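Local coordinates for outer membrane protein OMP121 (Bacteroides thetaiotaomicron, PDB 5FQ8), which belongs to the TonB-dependent receptors of the outer membrane and probably takes up nutrients across it, as part of a larger assembly, at residues D59-I73 with G81-S93. Sequence-based numbering, arbitrary orientation.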
ATOM      1  N   ASP B  59      -5.184 -33.244  -8.931  1.00 34.10           N
ATOM      2  CA  ASP B  59      -4.385 -33.291  -7.729  1.00 29.29           C
ATOM      3  C   ASP B  59      -3.933 -34.723  -7.500  1.00 33.42           C
ATOM      4  O   ASP B  59      -4.676 -35.666  -7.773  1.00 40.31           O
ATOM      5  CB  ASP B  59      -5.236 -32.747  -6.585  1.00 28.80           C
ATOM      6  CG  ASP B  59      -4.733 -33.149  -5.266  1.00 35.00           C
ATOM      7  OD1 ASP B  59      -3.567 -32.869  -4.963  1.00 49.14           O
ATOM      8  OD2 ASP B  59      -5.508 -33.753  -4.520  1.00 29.90           O
ATOM      9  N   VAL B  60      -2.702 -34.889  -7.036  1.00 25.95           N
ATOM     10  CA  VAL B  60      -2.181 -36.229  -6.835  1.00 26.35           C
ATOM     11  C   VAL B  60      -2.786 -36.914  -5.622  1.00 26.35           C
ATOM     12  O   VAL B  60      -2.800 -38.144  -5.575  1.00 26.72           O
ATOM     13  CB  VAL B  60      -0.647 -36.157  -6.736  1.00 26.49           C
ATOM     14  CG1 VAL B  60      -0.126 -36.851  -5.519  1.00 26.62           C
ATOM     15  CG2 VAL B  60      -0.057 -36.787  -7.933  1.00 26.90           C
ATOM     16  N   MET B  61      -3.335 -36.154  -4.675  1.00 26.43           N
ATOM     17  CA  MET B  61      -3.718 -36.671  -3.371  1.00 25.99           C
ATOM     18  C   MET B  61      -5.203 -36.892  -3.183  1.00 25.94           C
ATOM     19  O   MET B  61      -5.578 -37.763  -2.408  1.00 26.13           O
ATOM     20  CB  MET B  61      -3.242 -35.719  -2.286  1.00 25.68           C
ATOM     21  CG  MET B  61      -1.784 -35.738  -2.125  1.00 25.82           C
ATOM     22  SD  MET B  61      -1.356 -37.334  -1.537  1.00 26.31           S
ATOM     23  CE  MET B  61       0.337 -37.410  -1.928  1.00 26.56           C
ATOM     24  N   SER B  62      -6.066 -36.113  -3.827  1.00 25.71           N
ATOM     25  CA  SER B  62      -7.466 -36.130  -3.433  1.00 25.62           C
ATOM     26  C   SER B  62      -8.176 -37.391  -3.888  1.00 33.90           C
ATOM     27  O   SER B  62      -9.237 -37.727  -3.347  1.00 26.05           O
ATOM     28  CB  SER B  62      -8.180 -34.891  -3.965  1.00 25.30           C
ATOM     29  OG  SER B  62      -8.318 -34.907  -5.366  1.00 25.44           O
ATOM     30  N   SER B  63      -7.607 -38.097  -4.863  1.00 32.20           N
ATOM     31  CA  SER B  63      -8.176 -39.363  -5.285  1.00 34.68           C
ATOM     32  C   SER B  63      -8.048 -40.419  -4.198  1.00 37.59           C
ATOM     33  O   SER B  63      -8.903 -41.303  -4.095  1.00 48.76           O
ATOM     34  CB  SER B  63      -7.497 -39.829  -6.570  1.00 35.07           C
ATOM     35  OG  SER B  63      -6.104 -39.969  -6.378  1.00 31.00           O
ATOM     36  N   LEU B  64      -7.005 -40.345  -3.382  1.00 26.96           N
ATOM     37  CA  LEU B  64      -6.771 -41.310  -2.320  1.00 27.24           C
ATOM     38  C   LEU B  64      -7.585 -41.022  -1.066  1.00 27.05           C
ATOM     39  O   LEU B  64      -7.271 -41.572  -0.008  1.00 27.22           O
ATOM     40  CB  LEU B  64      -5.286 -41.351  -1.975  1.00 27.32           C
ATOM     41  CG  LEU B  64      -4.417 -41.583  -3.193  1.00 27.54           C
ATOM     42  CD1 LEU B  64      -2.971 -41.372  -2.874  1.00 27.56           C
ATOM     43  CD2 LEU B  64      -4.648 -42.994  -3.652  1.00 33.86           C
ATOM     44  N   ALA B  65      -8.615 -40.195  -1.146  1.00 26.73           N
ATOM     45  CA  ALA B  65      -9.433 -39.922   0.026  1.00 27.38           C
ATOM     46  C   ALA B  65     -10.158 -41.189   0.476  1.00 33.83           C
ATOM     47  O   ALA B  65     -10.968 -41.756  -0.262  1.00 27.23           O
ATOM     48  CB  ALA B  65     -10.422 -38.797  -0.274  1.00 26.35           C
ATOM     49  N   GLY B  66      -9.846 -41.641   1.686  1.00 37.54           N
ATOM     50  CA  GLY B  66     -10.498 -42.815   2.228  1.00 48.12           C
ATOM     51  C   GLY B  66     -10.056 -44.133   1.637  1.00 39.71           C
ATOM     52  O   GLY B  66     -10.806 -45.107   1.691  1.00 48.57           O
ATOM     53  N   LYS B  67      -8.861 -44.196   1.067  1.00 31.69           N
ATOM     54  CA  LYS B  67      -8.378 -45.417   0.435  1.00 30.74           C
ATOM     55  C   LYS B  67      -7.198 -46.038   1.155  1.00 35.08           C
ATOM     56  O   LYS B  67      -6.711 -47.079   0.716  1.00 47.15           O
ATOM     57  CB  LYS B  67      -7.988 -45.149  -1.022  1.00 28.60           C
ATOM     58  CG  LYS B  67      -9.128 -44.715  -1.921  1.00 28.43           C
ATOM     59  CD  LYS B  67      -8.709 -44.733  -3.373  1.00 28.53           C
ATOM     60  CE  LYS B  67      -9.902 -44.737  -4.328  1.00 30.71           C
ATOM     61  NZ  LYS B  67     -10.808 -43.567  -4.121  1.00 31.23           N
ATOM     62  N   ILE B  68      -6.715 -45.433   2.233  1.00 32.36           N
ATOM     63  CA  ILE B  68      -5.499 -45.877   2.907  1.00 29.01           C
ATOM     64  C   ILE B  68      -5.675 -45.683   4.400  1.00 28.97           C
ATOM     65  O   ILE B  68      -6.067 -44.604   4.852  1.00 29.77           O
ATOM     66  CB  ILE B  68      -4.258 -45.111   2.420  1.00 28.77           C
ATOM     67  CG1 ILE B  68      -4.068 -45.293   0.926  1.00 28.85           C
ATOM     68  CG2 ILE B  68      -3.033 -45.595   3.145  1.00 31.21           C
ATOM     69  CD1 ILE B  68      -2.916 -44.549   0.405  1.00 28.66           C
ATOM     70  N   ALA B  69      -5.386 -46.718   5.166  1.00 29.47           N
ATOM     71  CA  ALA B  69      -5.632 -46.659   6.595  1.00 29.52           C
ATOM     72  C   ALA B  69      -4.683 -45.680   7.253  1.00 29.23           C
ATOM     73  O   ALA B  69      -3.492 -45.650   6.945  1.00 29.29           O
ATOM     74  CB  ALA B  69      -5.479 -48.043   7.219  1.00 30.20           C
ATOM     75  N   GLY B  70      -5.222 -44.879   8.163  1.00 28.94           N
ATOM     76  CA  GLY B  70      -4.435 -43.937   8.931  1.00 28.69           C
ATOM     77  C   GLY B  70      -4.027 -42.680   8.203  1.00 28.16           C
ATOM     78  O   GLY B  70      -3.247 -41.899   8.753  1.00 27.98           O
ATOM     79  N   VAL B  71      -4.515 -42.466   6.987  1.00 27.92           N
ATOM     80  CA  VAL B  71      -4.150 -41.316   6.175  1.00 27.46           C
ATOM     81  C   VAL B  71      -5.437 -40.558   5.880  1.00 27.07           C
ATOM     82  O   VAL B  71      -6.210 -40.931   4.991  1.00 27.11           O
ATOM     83  CB  VAL B  71      -3.416 -41.721   4.892  1.00 27.60           C
ATOM     84  CG1 VAL B  71      -3.040 -40.485   4.095  1.00 27.15           C
ATOM     85  CG2 VAL B  71      -2.172 -42.505   5.230  1.00 28.04           C
ATOM     86  N   GLN B  72      -5.669 -39.490   6.626  1.00 26.74           N
ATOM     87  CA  GLN B  72      -6.924 -38.746   6.569  1.00 26.41           C
ATOM     88  C   GLN B  72      -6.764 -37.626   5.557  1.00 25.99           C
ATOM     89  O   GLN B  72      -6.136 -36.606   5.837  1.00 33.11           O
ATOM     90  CB  GLN B  72      -7.278 -38.227   7.958  1.00 26.34           C
ATOM     91  CG  GLN B  72      -8.409 -37.227   8.024  1.00 25.99           C
ATOM     92  CD  GLN B  72      -8.583 -36.672   9.424  1.00 35.06           C
ATOM     93  OE1 GLN B  72      -8.669 -37.415  10.383  1.00 26.29           O
ATOM     94  NE2 GLN B  72      -8.611 -35.359   9.543  1.00 40.56           N
ATOM     95  N   ILE B  73      -7.324 -37.813   4.371  1.00 25.97           N
ATOM     96  CA  ILE B  73      -7.150 -36.885   3.266  1.00 25.66           C
ATOM     97  C   ILE B  73      -8.475 -36.202   3.002  1.00 25.41           C
ATOM     98  O   ILE B  73      -9.500 -36.867   2.856  1.00 33.37           O
ATOM     99  CB  ILE B  73      -6.635 -37.604   2.011  1.00 30.66           C
ATOM    100  CG1 ILE B  73      -5.222 -38.098   2.252  1.00 26.13           C
ATOM    101  CG2 ILE B  73      -6.711 -36.703   0.793  1.00 25.70           C
ATOM    102  CD1 ILE B  73      -4.761 -39.027   1.206  1.00 26.46           C
ATOM    103  N   GLY B  81      -8.790 -25.199  -7.465  1.00 23.70           N
ATOM    104  CA  GLY B  81      -7.486 -24.779  -7.040  1.00 23.61           C
ATOM    105  C   GLY B  81      -7.261 -24.770  -5.558  1.00 23.42           C
ATOM    106  O   GLY B  81      -6.195 -24.336  -5.127  1.00 23.35           O
ATOM    107  N   ALA B  82      -8.211 -25.240  -4.762  1.00 23.37           N
ATOM    108  CA  ALA B  82      -8.109 -25.132  -3.320  1.00 23.21           C
ATOM    109  C   ALA B  82      -7.180 -26.201  -2.755  1.00 23.36           C
ATOM    110  O   ALA B  82      -6.682 -27.069  -3.467  1.00 23.58           O
ATOM    111  CB  ALA B  82      -9.492 -25.219  -2.704  1.00 23.16           C
ATOM    112  N   SER B  83      -6.921 -26.128  -1.458  1.00 23.26           N
ATOM    113  CA  SER B  83      -5.904 -26.982  -0.870  1.00 23.43           C
ATOM    114  C   SER B  83      -6.460 -28.356  -0.508  1.00 24.80           C
ATOM    115  O   SER B  83      -7.663 -28.595  -0.528  1.00 23.63           O
ATOM    116  CB  SER B  83      -5.315 -26.320   0.360  1.00 23.29           C
ATOM    117  OG  SER B  83      -4.636 -25.145   0.000  1.00 23.16           O
ATOM    118  N   ASN B  84      -5.549 -29.268  -0.182  1.00 23.84           N
ATOM    119  CA  ASN B  84      -5.882 -30.605   0.270  1.00 24.09           C
ATOM    120  C   ASN B  84      -5.174 -30.891   1.580  1.00 24.17           C
ATOM    121  O   ASN B  84      -3.961 -30.714   1.694  1.00 24.21           O
ATOM    122  CB  ASN B  84      -5.493 -31.663  -0.759  1.00 24.38           C
ATOM    123  CG  ASN B  84      -6.224 -31.496  -2.070  1.00 24.38           C
ATOM    124  OD1 ASN B  84      -7.431 -31.706  -2.163  1.00 24.38           O
ATOM    125  ND2 ASN B  84      -5.488 -31.121  -3.101  1.00 24.40           N
ATOM    126  N   SER B  85      -5.928 -31.365   2.547  1.00 24.23           N
ATOM    127  CA  SER B  85      -5.372 -31.732   3.833  1.00 24.36           C
ATOM    128  C   SER B  85      -5.008 -33.206   3.835  1.00 24.75           C
ATOM    129  O   SER B  85      -5.684 -34.019   3.207  1.00 33.74           O
ATOM    130  CB  SER B  85      -6.374 -31.433   4.937  1.00 24.27           C
ATOM    131  OG  SER B  85      -5.855 -31.841   6.173  1.00 24.46           O
ATOM    132  N   VAL B  86      -3.919 -33.539   4.524  1.00 24.94           N
ATOM    133  CA  VAL B  86      -3.439 -34.909   4.650  1.00 25.36           C
ATOM    134  C   VAL B  86      -2.830 -35.031   6.032  1.00 25.52           C
ATOM    135  O   VAL B  86      -1.734 -34.524   6.275  1.00 25.51           O
ATOM    136  CB  VAL B  86      -2.403 -35.283   3.578  1.00 25.53           C
ATOM    137  CG1 VAL B  86      -1.861 -36.655   3.847  1.00 26.00           C
ATOM    138  CG2 VAL B  86      -3.018 -35.278   2.228  1.00 25.45           C
ATOM    139  N   ILE B  87      -3.520 -35.713   6.929  1.00 25.72           N
ATOM    140  CA  ILE B  87      -3.071 -35.888   8.302  1.00 25.93           C
ATOM    141  C   ILE B  87      -2.864 -37.372   8.548  1.00 26.43           C
ATOM    142  O   ILE B  87      -3.728 -38.190   8.220  1.00 27.09           O
ATOM    143  CB  ILE B  87      -4.072 -35.281   9.303  1.00 25.76           C
ATOM    144  CG1 ILE B  87      -4.379 -33.839   8.930  1.00 25.29           C
ATOM    145  CG2 ILE B  87      -3.493 -35.285  10.678  1.00 25.97           C
ATOM    146  CD1 ILE B  87      -5.474 -33.255   9.730  1.00 25.14           C
ATOM    147  N   ILE B  88      -1.719 -37.720   9.108  1.00 26.72           N
ATOM    148  CA  ILE B  88      -1.300 -39.105   9.222  1.00 27.24           C
ATOM    149  C   ILE B  88      -1.183 -39.436  10.692  1.00 27.55           C
ATOM    150  O   ILE B  88      -0.318 -38.894  11.386  1.00 27.57           O
ATOM    151  CB  ILE B  88       0.018 -39.370   8.483  1.00 27.42           C
ATOM    152  CG1 ILE B  88      -0.222 -39.429   6.983  1.00 27.27           C
ATOM    153  CG2 ILE B  88       0.651 -40.656   8.946  1.00 28.01           C
ATOM    154  CD1 ILE B  88       0.941 -39.941   6.239  1.00 27.55           C
ATOM    155  N   ARG B  89      -2.056 -40.324  11.158  1.00 27.82           N
ATOM    156  CA  ARG B  89      -2.107 -40.744  12.552  1.00 28.18           C
ATOM    157  C   ARG B  89      -2.352 -39.548  13.469  1.00 27.88           C
ATOM    158  O   ARG B  89      -1.648 -39.327  14.454  1.00 31.65           O
ATOM    159  CB  ARG B  89      -0.843 -41.515  12.935  1.00 28.68           C
ATOM    160  CG  ARG B  89      -0.794 -42.884  12.277  1.00 29.11           C
ATOM    161  CD  ARG B  89       0.428 -43.693  12.644  1.00 29.66           C
ATOM    162  NE  ARG B  89       0.385 -45.035  12.077  1.00 30.11           N
ATOM    163  CZ  ARG B  89       1.331 -45.949  12.259  1.00 30.68           C
ATOM    164  NH1 ARG B  89       2.387 -45.664  12.990  1.00 30.85           N
ATOM    165  NH2 ARG B  89       1.220 -47.145  11.709  1.00 31.10           N
ATOM    166  N   GLY B  90      -3.372 -38.771  13.125  1.00 27.45           N
ATOM    167  CA  GLY B  90      -3.822 -37.678  13.962  1.00 27.19           C
ATOM    168  C   GLY B  90      -2.912 -36.460  13.967  1.00 26.89           C
ATOM    169  O   GLY B  90      -1.889 -36.380  13.296  1.00 26.85           O
ATOM    170  N   VAL B  91      -3.323 -35.492  14.774  1.00 27.64           N
ATOM    171  CA  VAL B  91      -2.619 -34.226  14.924  1.00 26.43           C
ATOM    172  C   VAL B  91      -1.607 -34.356  16.050  1.00 26.80           C
ATOM    173  O   VAL B  91      -1.964 -34.685  17.179  1.00 27.09           O
ATOM    174  CB  VAL B  91      -3.604 -33.086  15.204  1.00 26.07           C
ATOM    175  CG1 VAL B  91      -2.878 -31.879  15.673  1.00 25.91           C
ATOM    176  CG2 VAL B  91      -4.407 -32.769  13.979  1.00 25.70           C
ATOM    177  N   SER B  92      -0.343 -34.112  15.751  1.00 26.82           N
ATOM    178  CA  SER B  92       0.649 -34.009  16.802  1.00 27.15           C
ATOM    179  C   SER B  92       1.022 -32.574  17.100  1.00 38.25           C
ATOM    180  O   SER B  92       1.288 -32.233  18.253  1.00 30.54           O
ATOM    181  CB  SER B  92       1.906 -34.774  16.419  1.00 27.47           C
ATOM    182  OG  SER B  92       1.585 -36.104  16.090  1.00 29.02           O
ATOM    183  N   SER B  93       1.042 -31.725  16.081  1.00 32.49           N
ATOM    184  CA  SER B  93       1.467 -30.340  16.226  1.00 26.19           C
ATOM    185  C   SER B  93       0.260 -29.517  16.646  1.00 26.18           C
ATOM    186  O   SER B  93      -0.737 -29.455  15.921  1.00 25.62           O
ATOM    187  CB  SER B  93       2.065 -29.838  14.911  1.00 29.54           C
ATOM    188  OG  SER B  93       2.766 -28.614  15.060  1.00 25.78           O
TER
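Gln72 and Ile87 form the hydrogen-bonded pair at the heart of a beta hairpin in the plug domain, a worked example of antiparallel pairing. Gln72 N gives to Ile87 O at 2.8 Å, and Ile87 N returns a bond to Gln72 O at 3.0 Å. Arg89 N adds a third bond, to Gly70 O, where a type II turn from Ile68 to Val71 leads into the strand.

Apolar packing holds one face. Val71 lies beside Val86 and Ile88, and Ile73 beside Val86, each pair pointing the same way; the closest apolar approach is Ile73 CG1 to Val86 CG2, 3.6 Å. With chi1 at -67°, Ile73 sets CG1 anti to its carbonyl carbon and alongside that CG2 methyl of Val86. On the other face, Gln72 runs extended alongside Ile87, Gln72 NE2 3.8 Å from Ile87 CD1.

Polar side chains meet at Asp59, whose carboxylate plane is turned 13° from that of the Asn84 amide. Asn84 ND2 sits 3.0 Å from Asp59 OD2 but at a poor angle; ND2 is hydrogen-bonded instead to Asn131 OD1.

Arg89 makes salt bridges to Glu647, Glu649 and Glu703. Backbone bonds and aliphatic packing thus join the strands, while ionic pairing ties the hairpin's end to the surrounding barrel.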